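Local coordinates for uronate isomerase (Caulobacter crescentus, PDB 2Q01), which catalyses the interconversion of D-glucuronate with D-fructuronate and of D-galacturonate with D-tagaturonate, a step of pentose and glucuronate metabolism, at residues B[27-30]-B[31-35]; B[450-453]-B[454-458]; B[14-18]-B[19-23]; B[422-425]-B[426-430]. One frame throughout, in Å; residues are numbered along the deposited sequence.

Contact 1 (B[27-30]-B[31-35])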
# COMPACT_ATOMS: atom_id res chain seq x y z
N GLY B 27 1.06 26.64 -15.10
CA GLY B 27 1.45 27.92 -14.50
C GLY B 27 2.47 27.80 -13.39
O GLY B 27 3.37 28.64 -13.28
N LEU B 28 2.34 26.75 -12.58
CA LEU B 28 3.26 26.51 -11.47
C LEU B 28 4.61 26.02 -11.98
O LEU B 28 5.65 26.37 -11.42
CB LEU B 28 2.67 25.50 -10.48
CG LEU B 28 1.44 25.93 -9.68
CD1 LEU B 28 0.84 24.75 -8.98
CD2 LEU B 28 1.76 27.02 -8.67
N TYR B 29 4.57 25.22 -13.03
CA TYR B 29 5.76 24.68 -13.66
C TYR B 29 6.61 25.74 -14.35
O TYR B 29 7.83 25.69 -14.26
CB TYR B 29 5.36 23.57 -14.65
CG TYR B 29 6.48 23.07 -15.54
CD1 TYR B 29 7.55 22.34 -15.02
CD2 TYR B 29 6.44 23.31 -16.92
CE1 TYR B 29 8.57 21.87 -15.85
CE2 TYR B 29 7.45 22.85 -17.74
CZ TYR B 29 8.50 22.13 -17.21
OH TYR B 29 9.49 21.68 -18.04
N ALA B 30 5.95 26.70 -15.00
CA ALA B 30 6.61 27.85 -15.64
C ALA B 30 7.42 28.68 -14.65
O ALA B 30 8.44 29.27 -15.00
CB ALA B 30 5.57 28.72 -16.34
N LEU B 31 6.96 28.70 -13.40
CA LEU B 31 7.59 29.41 -12.30
C LEU B 31 8.88 28.74 -11.84
O LEU B 31 9.63 29.31 -11.04
CB LEU B 31 6.62 29.41 -11.12
CG LEU B 31 6.15 30.71 -10.48
CD1 LEU B 31 5.24 31.47 -11.44
CD2 LEU B 31 5.42 30.37 -9.21
N VAL B 32 9.15 27.55 -12.37
CA VAL B 32 10.11 26.64 -11.77
C VAL B 32 11.00 25.89 -12.80
O VAL B 32 12.12 25.46 -12.46
CB VAL B 32 9.34 25.69 -10.79
CG1 VAL B 32 9.60 24.24 -11.03
CG2 VAL B 32 9.60 26.11 -9.35
N LYS B 33 10.54 25.81 -14.05
CA LYS B 33 11.20 25.01 -15.11
C LYS B 33 12.63 25.40 -15.48
O LYS B 33 13.39 24.57 -15.98
CB LYS B 33 10.34 24.96 -16.38
CG LYS B 33 10.23 26.26 -17.17
CD LYS B 33 9.22 26.13 -18.30
CE LYS B 33 8.79 27.50 -18.81
NZ LYS B 33 7.45 27.44 -19.47
N ASP B 34 12.97 26.66 -15.22
CA ASP B 34 14.24 27.22 -15.64
C ASP B 34 15.14 27.57 -14.46
O ASP B 34 16.21 28.14 -14.64
CB ASP B 34 14.02 28.45 -16.52
CG ASP B 34 13.53 28.09 -17.92
OD1 ASP B 34 14.15 27.21 -18.56
OD2 ASP B 34 12.54 28.71 -18.39
N LEU B 35 14.69 27.23 -13.25
CA LEU B 35 15.52 27.34 -12.05
C LEU B 35 16.72 26.40 -12.16
O LEU B 35 16.63 25.35 -12.82
CB LEU B 35 14.71 27.02 -10.79
CG LEU B 35 13.78 28.09 -10.22
CD1 LEU B 35 12.99 27.53 -9.07
CD2 LEU B 35 14.55 29.33 -9.78
O HOH W 1 11.83 29.69 -14.31
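Tyr29 and Lys33 carry this contact, four residues apart near the end of helix 19-30, before strand 37-39. The methylene CB of Lys33 sits over one face of the Tyr29 ring, displaced toward its rim. It lies 3.7 Å from the ring centroid and 3.5 Å from Tyr29 CZ, which makes a CH-pi contact. The two side chains cross at about a right angle. Tyr29 has CG anti to its N (chi1 171°), which swings the ring over the turn. Lys33 CG lies between its own N and carbonyl carbon (chi1 70°). From there the extended lysine chain passes Tyr29 CE2 and runs back along Ala30, with NZ 3.9 Å from Ala30 CB. Tyr29 O accepts from Val32 N at 3.0 Å and more weakly from Lys33 N. Leu31 CB packs against Leu28 O at 3.2 Å. The tyrosine hydroxyl is bound by Asp430 of helix 425-445. Val32 to Leu35 then form a type I turn. The chemistry is thus divided: the lysine meets the aromatic face through its aliphatic part, while the phenol group ties the helix end to a neighbouring helix.

Contact 2 (B[450-453]-B[454-458])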
# COMPACT_ATOMS: atom_id res chain seq x y z
N ASP B 450 -4.65 27.43 -1.45
CA ASP B 450 -4.76 28.65 -2.24
C ASP B 450 -3.62 28.71 -3.24
O ASP B 450 -2.55 28.17 -2.99
CB ASP B 450 -4.74 29.87 -1.31
CG ASP B 450 -6.02 29.99 -0.47
OD1 ASP B 450 -7.08 29.50 -0.91
OD2 ASP B 450 -5.97 30.60 0.62
N LEU B 451 -3.86 29.37 -4.37
CA LEU B 451 -2.84 29.49 -5.41
C LEU B 451 -1.57 30.13 -4.86
O LEU B 451 -0.46 29.69 -5.16
CB LEU B 451 -3.37 30.30 -6.59
CG LEU B 451 -3.13 29.71 -7.98
CD1 LEU B 451 -3.48 30.73 -9.06
CD2 LEU B 451 -1.69 29.24 -8.12
N VAL B 452 -1.74 31.17 -4.05
CA VAL B 452 -0.61 31.89 -3.47
C VAL B 452 0.34 30.94 -2.74
O VAL B 452 1.57 31.05 -2.88
CB VAL B 452 -1.12 33.06 -2.55
CG1 VAL B 452 -0.11 33.43 -1.46
CG2 VAL B 452 -1.45 34.28 -3.40
N GLU B 453 -0.23 29.99 -2.00
CA GLU B 453 0.54 28.96 -1.29
C GLU B 453 1.27 28.01 -2.24
O GLU B 453 2.43 27.68 -2.01
CB GLU B 453 -0.37 28.16 -0.35
CG GLU B 453 -1.10 29.00 0.70
CD GLU B 453 -2.13 28.20 1.47
OE1 GLU B 453 -2.36 28.52 2.66
OE2 GLU B 453 -2.73 27.26 0.90
N ALA B 454 0.59 27.60 -3.30
CA ALA B 454 1.17 26.70 -4.31
C ALA B 454 2.34 27.31 -5.07
O ALA B 454 3.32 26.62 -5.36
CB ALA B 454 0.11 26.24 -5.27
N GLU B 455 2.23 28.60 -5.40
CA GLU B 455 3.29 29.33 -6.08
C GLU B 455 4.54 29.48 -5.20
O GLU B 455 5.66 29.47 -5.71
CB GLU B 455 2.79 30.70 -6.53
CG GLU B 455 1.86 30.67 -7.74
CD GLU B 455 1.35 32.05 -8.15
OE1 GLU B 455 1.42 33.00 -7.33
OE2 GLU B 455 0.86 32.18 -9.30
N GLU B 456 4.32 29.63 -3.89
CA GLU B 456 5.41 29.64 -2.91
C GLU B 456 6.03 28.25 -2.79
O GLU B 456 7.24 28.11 -2.82
CB GLU B 456 4.90 30.08 -1.53
CG GLU B 456 4.82 31.58 -1.32
CD GLU B 456 4.44 31.95 0.11
OE1 GLU B 456 5.02 31.37 1.06
OE2 GLU B 456 3.57 32.83 0.29
N LEU B 457 5.17 27.23 -2.67
CA LEU B 457 5.61 25.85 -2.45
C LEU B 457 6.40 25.24 -3.58
O LEU B 457 7.37 24.54 -3.33
CB LEU B 457 4.43 24.94 -2.10
CG LEU B 457 4.17 24.92 -0.59
CD1 LEU B 457 2.84 24.31 -0.27
CD2 LEU B 457 5.29 24.18 0.11
N ILE B 458 5.99 25.51 -4.82
CA ILE B 458 6.68 24.95 -5.98
C ILE B 458 8.15 25.41 -6.04
O ILE B 458 9.04 24.61 -6.32
CB ILE B 458 5.89 25.17 -7.30
CG1 ILE B 458 6.41 24.27 -8.43
CG2 ILE B 458 5.88 26.63 -7.73
CD1 ILE B 458 6.02 22.85 -8.30
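Leu451 leans on Glu455 one turn further along the helix. Its CD2 meets the aliphatic part of the glutamate, 3.8 Å from Glu455 CG, and the two side chains cross obliquely. Glu455 CG lies anti to its carbonyl carbon (chi1 -75°), which turns the chain back toward the start of the helix. The next pair is arranged differently. Val452 and Glu456 lie side by side and point the same way, with Val452 CG1 4.1 Å from Glu456 OE2. All this belongs to the first turns of helix 451-469. Asp450 is at the N-cap position, but its side chain makes no capping bond. Instead Glu453 reaches back, and its OE2 accepts from Asp450 N at 3.0 Å. The donor lies above the carboxylate plane, 46° out of it. Regular helix bonds begin with Ala454 N to Asp450 O at 3.2 Å and continue with Glu455 N to Leu451 O at 2.9 Å. Three of the four acidic residues, Asp450, Glu453 and Glu456, also meet a second subunit. Arg5 of that subunit forms salt bridges with Asp450 and Glu453, its Trp116 donates to Glu453, and its Arg111 pairs with Glu456. Within the chain, Leu451, Ala454 and Glu455 pack on Leu28 of helix 19-30.

Contact 3 (B[14-18]-B[19-23])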
# COMPACT_ATOMS: atom_id res chain seq x y z
N LEU B 14 2.97 14.88 -18.35
CA LEU B 14 2.90 14.63 -16.89
C LEU B 14 1.88 15.48 -16.10
O LEU B 14 1.65 15.22 -14.92
CB LEU B 14 4.30 14.66 -16.23
CG LEU B 14 5.45 13.87 -16.90
CD1 LEU B 14 6.78 14.21 -16.29
CD2 LEU B 14 5.21 12.38 -16.86
N PHE B 15 1.27 16.47 -16.75
CA PHE B 15 0.19 17.25 -16.15
C PHE B 15 -1.11 16.46 -16.31
O PHE B 15 -1.25 15.72 -17.29
CB PHE B 15 0.04 18.62 -16.82
CG PHE B 15 1.27 19.49 -16.72
CD1 PHE B 15 2.12 19.43 -15.61
CD2 PHE B 15 1.56 20.39 -17.74
CE1 PHE B 15 3.25 20.23 -15.53
CE2 PHE B 15 2.70 21.21 -17.67
CZ PHE B 15 3.54 21.13 -16.57
N PRO B 16 -2.06 16.61 -15.36
CA PRO B 16 -3.33 15.87 -15.47
C PRO B 16 -4.11 16.31 -16.70
O PRO B 16 -3.90 17.40 -17.21
CB PRO B 16 -4.08 16.29 -14.20
CG PRO B 16 -3.04 16.82 -13.28
CD PRO B 16 -2.03 17.46 -14.16
N SER B 17 -5.01 15.45 -17.18
CA SER B 17 -5.76 15.75 -18.40
C SER B 17 -6.85 16.80 -18.18
O SER B 17 -7.15 17.58 -19.10
CB SER B 17 -6.35 14.49 -19.00
OG SER B 17 -6.92 14.75 -20.27
N ASP B 18 -7.42 16.82 -16.97
CA ASP B 18 -8.42 17.81 -16.57
C ASP B 18 -7.90 19.23 -16.76
O ASP B 18 -6.95 19.64 -16.09
CB ASP B 18 -8.81 17.61 -15.11
CG ASP B 18 -9.81 18.65 -14.64
OD1 ASP B 18 -11.02 18.49 -14.93
OD2 ASP B 18 -9.37 19.63 -13.99
N PRO B 19 -8.55 19.99 -17.67
CA PRO B 19 -8.03 21.26 -18.20
C PRO B 19 -7.86 22.36 -17.17
O PRO B 19 -6.94 23.16 -17.29
CB PRO B 19 -9.08 21.66 -19.25
CG PRO B 19 -9.89 20.42 -19.51
CD PRO B 19 -9.88 19.67 -18.22
N ALA B 20 -8.74 22.41 -16.17
CA ALA B 20 -8.60 23.37 -15.07
C ALA B 20 -7.37 23.07 -14.21
O ALA B 20 -6.64 24.00 -13.83
CB ALA B 20 -9.86 23.40 -14.21
N THR B 21 -7.16 21.79 -13.90
CA THR B 21 -6.00 21.34 -13.14
C THR B 21 -4.71 21.52 -13.95
O THR B 21 -3.73 22.08 -13.46
CB THR B 21 -6.16 19.88 -12.68
OG1 THR B 21 -7.43 19.71 -12.05
CG2 THR B 21 -5.08 19.50 -11.68
N ARG B 22 -4.75 21.08 -15.21
CA ARG B 22 -3.64 21.19 -16.15
C ARG B 22 -3.11 22.61 -16.29
O ARG B 22 -1.89 22.82 -16.36
CB ARG B 22 -4.05 20.63 -17.52
CG ARG B 22 -3.06 20.83 -18.65
CD ARG B 22 -3.39 19.94 -19.84
NE ARG B 22 -3.00 18.56 -19.58
CZ ARG B 22 -2.69 17.67 -20.52
NH1 ARG B 22 -2.74 18.00 -21.81
NH2 ARG B 22 -2.33 16.44 -20.17
N SER B 23 -4.02 23.58 -16.31
CA SER B 23 -3.63 24.97 -16.50
C SER B 23 -3.02 25.59 -15.25
O SER B 23 -2.17 26.48 -15.35
CB SER B 23 -4.80 25.81 -16.99
OG SER B 23 -4.30 27.01 -17.55
O HOH W 2 -11.78 21.32 -15.90
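An N-cap opens helix 19-30, with Asp18 as the capping residue and Pro19 in the first turn. Asp18 OD2 accepts from Thr21 N at 3.1 Å and from Thr21 OG1 at 2.7 Å. Both donors meet the oxygen on its anti side, and they come from opposite faces of the carboxylate plane. Asp18 CG stands anti to its own N (chi1 178°), which carries the carboxylate over the first turn. A water bridges Asp18 OD1 and Ala20 N. The cap therefore serves two backbone N-H groups, one directly and one through water. The first regular helix bond runs from Arg22 N to Asp18 O at 2.8 Å. The preceding loop is held by the Arg22 side chain, which bends at chi3 (-76°) and follows the backbone of 15-16. Its NE donates to Pro16 O at 2.8 Å and its NH2 to Phe15 O at 3.2 Å. Both carbonyls lie at the edge of the guanidinium, somewhat tilted from its plane. Pro16 CG packs on Thr21 CG2 at 3.7 Å, the two side chains crossing at about a right angle. The site also lies at subunit contacts. Asp18 OD2 accepts from Ser17 of the second subunit, while Ser17 binds Asp18 of the third. Arg22 reaches Ala445 O and His447 of that third subunit.

Contact 4 (B[422-425]-B[426-430])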
# COMPACT_ATOMS: atom_id res chain seq x y z
N PHE B 422 24.52 10.98 -16.62
CA PHE B 422 24.65 12.42 -16.48
C PHE B 422 23.69 13.19 -17.38
O PHE B 422 23.13 14.20 -16.96
CB PHE B 422 26.09 12.83 -16.76
CG PHE B 422 26.33 14.31 -16.69
CD1 PHE B 422 26.21 15.00 -15.49
CD2 PHE B 422 26.68 15.02 -17.83
CE1 PHE B 422 26.42 16.37 -15.42
CE2 PHE B 422 26.91 16.39 -17.78
CZ PHE B 422 26.77 17.07 -16.57
N LEU B 423 23.48 12.69 -18.60
CA LEU B 423 22.61 13.32 -19.58
C LEU B 423 21.12 13.28 -19.22
O LEU B 423 20.33 14.06 -19.76
CB LEU B 423 22.82 12.70 -20.96
CG LEU B 423 23.73 13.47 -21.91
CD1 LEU B 423 25.20 13.37 -21.52
CD2 LEU B 423 23.52 12.93 -23.30
N SER B 424 20.76 12.37 -18.32
CA SER B 424 19.39 12.23 -17.86
C SER B 424 19.08 13.16 -16.68
O SER B 424 17.94 13.25 -16.25
CB SER B 424 19.10 10.77 -17.47
OG SER B 424 19.16 9.91 -18.59
N ILE B 425 20.10 13.84 -16.16
CA ILE B 425 19.92 14.74 -15.01
C ILE B 425 18.87 15.85 -15.22
O ILE B 425 17.93 15.94 -14.42
CB ILE B 425 21.28 15.27 -14.42
CG1 ILE B 425 22.02 14.15 -13.69
CG2 ILE B 425 21.06 16.46 -13.48
CD1 ILE B 425 23.35 14.57 -13.10
N PRO B 426 19.00 16.67 -16.30
CA PRO B 426 17.91 17.62 -16.58
C PRO B 426 16.56 16.97 -16.89
O PRO B 426 15.53 17.52 -16.52
CB PRO B 426 18.43 18.40 -17.79
CG PRO B 426 19.44 17.53 -18.41
CD PRO B 426 20.10 16.84 -17.27
N ALA B 427 16.57 15.80 -17.55
CA ALA B 427 15.37 15.01 -17.80
C ALA B 427 14.63 14.60 -16.53
O ALA B 427 13.42 14.70 -16.45
CB ALA B 427 15.72 13.77 -18.63
N ARG B 428 15.40 14.14 -15.54
CA ARG B 428 14.87 13.64 -14.27
C ARG B 428 14.35 14.74 -13.36
O ARG B 428 13.35 14.56 -12.67
CB ARG B 428 15.94 12.83 -13.53
CG ARG B 428 16.15 11.45 -14.10
CD ARG B 428 17.50 10.88 -13.69
NE ARG B 428 17.82 9.65 -14.42
CZ ARG B 428 17.43 8.43 -14.05
NH1 ARG B 428 16.70 8.26 -12.96
NH2 ARG B 428 17.78 7.39 -14.79
N HIS B 429 15.06 15.87 -13.36
CA HIS B 429 14.63 17.05 -12.62
C HIS B 429 13.40 17.71 -13.22
O HIS B 429 12.59 18.25 -12.48
CB HIS B 429 15.77 18.06 -12.49
CG HIS B 429 16.61 17.85 -11.26
ND1 HIS B 429 17.62 16.92 -11.20
CD2 HIS B 429 16.57 18.45 -10.05
CE1 HIS B 429 18.17 16.95 -10.00
NE2 HIS B 429 17.55 17.88 -9.28
N ASP B 430 13.27 17.65 -14.54
CA ASP B 430 12.07 18.13 -15.23
C ASP B 430 10.83 17.33 -14.84
O ASP B 430 9.76 17.92 -14.61
CB ASP B 430 12.24 18.10 -16.74
CG ASP B 430 11.24 18.99 -17.45
OD1 ASP B 430 10.27 18.46 -18.03
OD2 ASP B 430 11.41 20.22 -17.40
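Ile425 and His429 meet on the buried, closely packed side of this first helical turn. Ile425 O accepts from His429 N at 3.1 Å and, weakly, from His429 ND1 at 3.4 Å. The carbonyl oxygen lies at the edge of the imidazole, in its plane. Backbone and ring of the same histidine thus reach one acceptor. His429 NE2 is bound to Ile38 O, and this bond, with the weaker approach of ND1 to Ile425 O, probably restricts rotation of the ring. The side chains of Ile425 and Pro426 cross at about a right angle, with Ile425 CB 3.5 Å from Pro426 CD. On the Ser424 side, Ser424 O takes Arg428 N at 2.8 Å. The side-chain meeting here is close but has no polar bond. Ser424 CB lies at the edge of the Arg428 guanidinium, 3.5 Å from NE, and NE is buried with no polar partner. Arg428 has CG anti to its carbonyl carbon (chi1 -76°) and runs extended to NE, beside Ser424. Its charged end makes cation-pi contacts with Trp118 and Tyr68. The solvent side is small by contrast: Pro426 is the only touching residue that is partly exposed. The arrangement is the N-terminal turn of helix 425-445, with proline in its first turn, packed by Ile425, Pro426 and His429 on strand 37-39 of the TIM-barrel-clan fold.

In the fold
Along the chain the order is contact 3, contact 1, contact 4, contact 2. Contacts 3 and 1 lie at the start and end of helix 19-30, their centres about 15 Å apart, and Phe15 touches Tyr29. Contact 4 begins helix 425-445 and contact 2 begins the next helix, 451-469; their centres are about 25 Å apart and they do not touch. Contact 1 joins the set: it packs on contact 2 through Leu28, Leu31 and Val32, and meets contact 4 through Tyr29 and Asp430. The N-terminal helix is thereby packed against two C-terminal helices. Contacts 2 and 3 both touch the second subunit, and contact 3 the third as well, whereas contact 4 lies nearest the chain's centre.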